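Local coordinates for protein arginase 1, mitochondrial (Arabidopsis thaliana, PDB 6VSU) that hydrolyses L-arginine to urea and L-ornithine, and agmatine to urea and putrescine, as a manganese-dependent homohexameric enzyme of the arginase family, at residues Ser19-Leu22 and Ile23-Arg26; Lys227-Pro230 and Met231-Leu235; Arg297-Val300 and Asp301-Ala305. One frame throughout, in Å; residues are numbered along the deposited sequence.

Contact 1. Residues Ser19-Leu22 and Ile23-Arg26; sequences SLTL and IRER
Arg24 folds back over Thr21, one turn earlier on the long helix 7-37, and its path is easily followed. CB lies against the backbone carbonyls of the turn before, 3.5 Å from Leu20 O. CG is anti to the backbone N (chi1 170°), which starts the chain outward; the nearly eclipsed bend at chi3 (10°) then brings the guanidinium back, with one face over Thr21 CA. At the tip NH2 comes within 3.1 Å of Thr21 OG1 in a weak, bent hydrogen bond, while NH1 sits 3.9 Å from Thr21 CG2. The Thr21 hydroxyl has its stronger partner in Asp17 O, so the arginine is a second contact for it.

On the other side of the helix, Arg26 lies across Leu22: its NH1 is 3.4 Å from Leu22 CG, and its CG rests 3.1 Å from Leu22 O. Its other nitrogens point out of the helix, NE bonding to Val96 O and NH2 to Asp98 O. Beneath both pairs run the regular i to i+4 backbone bonds, such as Arg24 N to Leu20 O at 2.8 Å.

Leu20 and Arg24 pack on helix 111-126, Arg26 ties the helix to strand 93-98, and Ser19 and Leu22 meet Leu22 and Ser19 of a neighbouring subunit.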
# COMPACT_ATOMS: atom_id res chain seq x y z
N SER E 19 4.02 8.54 -37.86
CA SER E 19 3.48 7.59 -36.86
C SER E 19 2.95 6.34 -37.56
O SER E 19 3.18 5.21 -37.04
CB SER E 19 2.41 8.22 -36.03
OG SER E 19 2.92 9.34 -35.29
N LEU E 20 2.19 6.51 -38.64
CA LEU E 20 1.59 5.38 -39.37
C LEU E 20 2.71 4.63 -40.09
O LEU E 20 2.69 3.41 -40.09
CB LEU E 20 0.52 5.86 -40.35
CG LEU E 20 -0.75 6.34 -39.67
CD1 LEU E 20 -1.69 6.93 -40.72
CD2 LEU E 20 -1.46 5.23 -38.88
N THR E 21 3.69 5.32 -40.63
CA THR E 21 4.84 4.67 -41.31
C THR E 21 5.52 3.74 -40.31
O THR E 21 5.82 2.63 -40.66
CB THR E 21 5.78 5.70 -41.92
OG1 THR E 21 5.02 6.31 -42.96
CG2 THR E 21 7.02 5.09 -42.50
N LEU E 22 5.69 4.17 -39.07
CA LEU E 22 6.42 3.38 -38.06
C LEU E 22 5.64 2.09 -37.73
O LEU E 22 6.29 1.00 -37.60
CB LEU E 22 6.61 4.25 -36.82
CG LEU E 22 7.33 3.60 -35.64
CD1 LEU E 22 8.60 2.89 -36.07
CD2 LEU E 22 7.72 4.65 -34.61
N ILE E 23 4.31 2.18 -37.56
CA ILE E 23 3.45 0.99 -37.33
C ILE E 23 3.55 0.12 -38.59
O ILE E 23 3.65 -1.10 -38.47
CB ILE E 23 2.00 1.39 -37.05
CG1 ILE E 23 1.87 2.32 -35.84
CG2 ILE E 23 1.10 0.17 -36.91
CD1 ILE E 23 2.27 1.67 -34.55
N ARG E 24 3.49 0.72 -39.77
CA ARG E 24 3.49 -0.11 -41.00
C ARG E 24 4.78 -0.94 -41.08
O ARG E 24 4.68 -2.12 -41.35
CB ARG E 24 3.31 0.74 -42.25
CG ARG E 24 3.56 -0.02 -43.55
CD ARG E 24 3.15 0.71 -44.82
NE ARG E 24 2.80 2.10 -44.62
CZ ARG E 24 3.64 3.12 -44.68
NH1 ARG E 24 4.91 2.92 -44.94
NH2 ARG E 24 3.18 4.34 -44.47
N GLU E 25 5.92 -0.34 -40.75
CA GLU E 25 7.22 -1.05 -40.89
C GLU E 25 7.32 -2.15 -39.83
O GLU E 25 7.87 -3.17 -40.12
CB GLU E 25 8.38 -0.08 -40.80
CG GLU E 25 8.37 1.01 -41.85
CD GLU E 25 8.69 0.57 -43.27
OE1 GLU E 25 8.95 -0.64 -43.56
OE2 GLU E 25 8.63 1.45 -44.11
N ARG E 26 6.84 -1.89 -38.61
CA ARG E 26 6.87 -2.92 -37.54
C ARG E 26 5.97 -4.09 -37.93
O ARG E 26 6.41 -5.24 -37.80
CB ARG E 26 6.51 -2.30 -36.18
CG ARG E 26 7.44 -1.19 -35.73
CD ARG E 26 7.45 -0.92 -34.24
NE ARG E 26 6.16 -0.51 -33.71
CZ ARG E 26 5.90 0.64 -33.12
NH1 ARG E 26 6.86 1.53 -32.95
NH2 ARG E 26 4.69 0.91 -32.68

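Contact 2. Residues Lys227-Pro230 and Met231-Leu235; sequences KDRP and MLENL
Glu233 OE2 is gripped by two groups: Arg229 NH1, one helical turn back, and Asn276 ND2 from helix 271-280. The arginine bond is a salt bridge of 2.8 Å. OE2 receives it on the syn side but 32° out of the carboxylate plane, whereas the oxygen itself lies almost in the plane of the guanidinium, at its edge. The two flat groups are steeply turned against each other, 70° apart. Arg229 NH1 makes a second salt bridge, to Asp273, which probably helps fix the rotation of the guanidinium.

The side chains reach each other because Arg229 starts with CG anti to its own N (chi1 177°) and bends at chi3, while the glutamate runs extended beyond CG. The carboxylate thus passes along the arginine stem, with Glu233 CD 3.6 Å from Arg229 CG. Backbone and side chains join the same two residues, since Glu233 N also donates to Arg229 O, at 2.8 Å.

On the inner side Leu232 CD1 packs against Asp228 CB at 3.8 Å, and both side chains lean on Tyr220 of strand 218-221. Pro230 has no N-H to give to the turn before, and the helix kinks there. Next to the kink a water bridges Lys227 O, to which it donates, and Met231 N, from which it accepts at 3.2 Å. At the start of the segment Lys227 NZ forms a salt bridge with Asp228 OD1, and Asp228 OD2 bonds to Thr224 OG1.

The pair is an i to i+4 Arg-Glu salt bridge at the C-terminal end of helix 225-232, where Glu233 is the first residue to leave helical geometry, on the flank of the arginase alpha/beta fold's parallel sheet.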
# COMPACT_ATOMS: atom_id res chain seq x y z
N LYS E 227 -29.50 -17.17 -13.88
CA LYS E 227 -30.39 -17.75 -14.93
C LYS E 227 -29.61 -17.87 -16.26
O LYS E 227 -29.71 -18.89 -16.95
CB LYS E 227 -31.64 -16.87 -14.97
CG LYS E 227 -32.82 -17.43 -15.76
CD LYS E 227 -33.13 -16.73 -17.10
CE LYS E 227 -33.75 -15.34 -17.00
NZ LYS E 227 -32.99 -14.34 -17.83
N ASP E 228 -28.85 -16.83 -16.60
CA ASP E 228 -28.27 -16.60 -17.92
C ASP E 228 -26.97 -17.41 -18.10
O ASP E 228 -26.58 -17.61 -19.27
CB ASP E 228 -28.01 -15.12 -18.17
CG ASP E 228 -29.23 -14.24 -18.24
OD1 ASP E 228 -30.31 -14.76 -18.48
OD2 ASP E 228 -29.11 -13.04 -17.99
N ARG E 229 -26.34 -17.87 -17.02
CA ARG E 229 -24.96 -18.46 -17.04
C ARG E 229 -24.86 -19.56 -18.10
O ARG E 229 -23.99 -19.52 -18.96
CB ARG E 229 -24.51 -18.97 -15.66
CG ARG E 229 -23.13 -19.63 -15.69
CD ARG E 229 -22.79 -20.45 -14.46
NE ARG E 229 -22.38 -19.61 -13.33
CZ ARG E 229 -21.15 -19.10 -13.13
NH1 ARG E 229 -20.15 -19.26 -14.00
NH2 ARG E 229 -20.90 -18.42 -12.02
N PRO E 230 -25.75 -20.58 -18.10
CA PRO E 230 -25.64 -21.67 -19.06
C PRO E 230 -25.62 -21.17 -20.52
O PRO E 230 -24.89 -21.66 -21.30
CB PRO E 230 -26.90 -22.52 -18.82
CG PRO E 230 -27.36 -22.15 -17.41
CD PRO E 230 -26.91 -20.73 -17.19
N MET E 231 -26.47 -20.22 -20.84
CA MET E 231 -26.55 -19.61 -22.18
C MET E 231 -25.24 -18.86 -22.49
O MET E 231 -24.64 -19.04 -23.59
CB MET E 231 -27.75 -18.67 -22.17
CG MET E 231 -28.03 -17.95 -23.45
SD MET E 231 -27.26 -16.29 -23.60
CE MET E 231 -27.69 -16.11 -25.33
N LEU E 232 -24.75 -18.06 -21.54
CA LEU E 232 -23.53 -17.23 -21.71
C LEU E 232 -22.28 -18.10 -21.81
O LEU E 232 -21.32 -17.64 -22.45
CB LEU E 232 -23.44 -16.26 -20.53
CG LEU E 232 -24.54 -15.20 -20.48
CD1 LEU E 232 -24.41 -14.38 -19.21
CD2 LEU E 232 -24.53 -14.30 -21.71
N GLU E 233 -22.27 -19.29 -21.20
CA GLU E 233 -21.13 -20.26 -21.27
C GLU E 233 -21.30 -21.21 -22.44
O GLU E 233 -20.60 -22.18 -22.47
CB GLU E 233 -20.99 -21.07 -19.98
CG GLU E 233 -20.46 -20.16 -18.84
CD GLU E 233 -20.22 -20.84 -17.50
OE1 GLU E 233 -20.53 -22.06 -17.37
OE2 GLU E 233 -19.71 -20.14 -16.62
N ASN E 234 -22.18 -20.91 -23.37
CA ASN E 234 -22.36 -21.69 -24.61
C ASN E 234 -22.75 -20.78 -25.77
O ASN E 234 -23.61 -21.16 -26.55
CB ASN E 234 -23.42 -22.75 -24.37
CG ASN E 234 -22.85 -24.13 -24.54
OD1 ASN E 234 -22.71 -24.59 -25.71
ND2 ASN E 234 -22.50 -24.75 -23.41
N LEU E 235 -22.13 -19.60 -25.87
CA LEU E 235 -22.42 -18.62 -26.96
C LEU E 235 -21.94 -19.16 -28.32
O LEU E 235 -20.89 -19.81 -28.38
CB LEU E 235 -21.78 -17.28 -26.64
CG LEU E 235 -22.47 -16.57 -25.49
CD1 LEU E 235 -21.71 -15.35 -25.05
CD2 LEU E 235 -23.89 -16.20 -25.87
O HOH W 1 -29.22 -19.42 -19.50
O HOH W 2 -23.66 -23.79 -21.49

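Contact 3. Residues Arg297-Val300 and Asp301-Ala305; sequences RDTV and DGMTA
Asp298 and Thr299 reach across a tight turn to the start of helix 303-319, an N-terminal capping arrangement in which Gly302 holds the N-cap position and residues upstream of it supply the side-chain acceptors.

Charged-to-backbone bonds come first. The Asp298 carboxylate faces the first turn of the helix and spreads over two successive amides: OD1 takes Thr304 N at 2.7 Å through its syn lone pair, and OD2 takes Ala305 N at 3.0 Å, also on the syn side but somewhat out of plane. A negative group so placed should be stabilised by the helix dipole.

Hydroxyl bonds follow. Thr299 OG1 accepts a nearly straight bond from Met303 N, 3.1 Å long with an N-H...O angle of 170°. With chi1 at 72°, that hydroxyl sits between its own backbone N and carbonyl carbon, the crowded position, turned toward the helix start; it also draws a weak bond from Asp301 N.

The backbone contributes the type I beta turn from Thr299 to Gly302, closed by Gly302 N on Thr299 O at 3.0 Å. Gly302 itself has positive phi (74°), consistent with the chain's change of direction from the turn into the helix.

Around this, Met303 and Thr304 pack on Pro259, and Val300 meets Val300 of a neighbouring subunit. Thr304 is about 9 Å, side chain to side chain, from the manganese ligand Asp251. Its OG1 accepts from Gly260 N and donates to Asp298 OD1 at 2.6 Å, arriving from above the carboxylate plane.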
# COMPACT_ATOMS: atom_id res chain seq x y z
N ARG E 297 -4.52 2.44 -10.28
CA ARG E 297 -5.49 1.93 -9.29
C ARG E 297 -5.17 0.47 -8.94
O ARG E 297 -5.90 -0.10 -8.14
CB ARG E 297 -6.92 2.08 -9.82
CG ARG E 297 -7.44 3.52 -9.88
CD ARG E 297 -7.49 4.26 -8.56
NE ARG E 297 -8.79 4.85 -8.17
CZ ARG E 297 -9.98 4.20 -8.22
NH1 ARG E 297 -10.06 2.95 -8.68
NH2 ARG E 297 -11.09 4.80 -7.81
N ASP E 298 -4.09 -0.09 -9.49
CA ASP E 298 -3.72 -1.50 -9.26
C ASP E 298 -3.04 -1.67 -7.87
O ASP E 298 -2.65 -0.69 -7.27
CB ASP E 298 -2.76 -1.99 -10.34
CG ASP E 298 -2.90 -3.49 -10.64
OD1 ASP E 298 -3.71 -4.18 -9.95
OD2 ASP E 298 -2.17 -3.97 -11.57
N THR E 299 -2.91 -2.90 -7.43
CA THR E 299 -2.16 -3.28 -6.23
C THR E 299 -0.69 -3.01 -6.49
O THR E 299 -0.25 -2.89 -7.66
CB THR E 299 -2.40 -4.75 -5.90
OG1 THR E 299 -1.69 -5.50 -6.89
CG2 THR E 299 -3.88 -5.09 -5.91
N VAL E 300 0.08 -2.94 -5.42
CA VAL E 300 1.54 -2.68 -5.49
C VAL E 300 2.22 -3.80 -6.27
O VAL E 300 3.23 -3.54 -6.82
CB VAL E 300 2.16 -2.47 -4.10
CG1 VAL E 300 1.53 -1.31 -3.37
CG2 VAL E 300 2.09 -3.72 -3.25
N ASP E 301 1.62 -4.99 -6.37
CA ASP E 301 2.28 -6.10 -7.10
C ASP E 301 1.74 -6.28 -8.53
O ASP E 301 2.07 -7.24 -9.16
CB ASP E 301 2.33 -7.38 -6.26
CG ASP E 301 3.00 -7.19 -4.92
OD1 ASP E 301 4.16 -6.86 -4.89
OD2 ASP E 301 2.34 -7.38 -3.93
N GLY E 302 0.86 -5.40 -8.98
CA GLY E 302 0.37 -5.45 -10.37
C GLY E 302 -0.61 -6.59 -10.61
O GLY E 302 -0.57 -7.21 -11.63
N MET E 303 -1.47 -6.90 -9.67
CA MET E 303 -2.39 -8.05 -9.83
C MET E 303 -3.29 -7.77 -11.05
O MET E 303 -3.49 -8.69 -11.83
CB MET E 303 -3.24 -8.26 -8.56
CG MET E 303 -4.21 -9.42 -8.69
SD MET E 303 -5.10 -9.85 -7.16
CE MET E 303 -6.33 -8.55 -7.20
N THR E 304 -3.77 -6.54 -11.26
CA THR E 304 -4.66 -6.24 -12.42
C THR E 304 -3.89 -6.30 -13.72
O THR E 304 -4.46 -6.74 -14.73
CB THR E 304 -5.52 -4.97 -12.25
OG1 THR E 304 -6.03 -4.92 -10.91
CG2 THR E 304 -6.67 -4.95 -13.20
N ALA E 305 -2.58 -6.04 -13.70
CA ALA E 305 -1.71 -6.20 -14.89
C ALA E 305 -1.71 -7.68 -15.27
O ALA E 305 -1.79 -7.96 -16.45
CB ALA E 305 -0.31 -5.67 -14.66

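Overall arrangement
The three contacts are all local, and all mix buried with exposed residues, but they hold different elements and none touches another. Contacts 1 and 2 lie on opposite sides of the chain's centre, 41 Å apart between centres, near the two edge strands of the parallel sheet, 93-98 and 218-221. Contact 1 is mid-helix, its arginines meeting uncharged groups within the segment. Contact 2 ends a short helix with an ion pair and a bridging water. Contact 3 instead begins a helix, turning carboxylate and hydroxyl oxygens onto backbone amides; of the three, it alone lies near the metal-site residues. Each also meets another subunit of the hexamer.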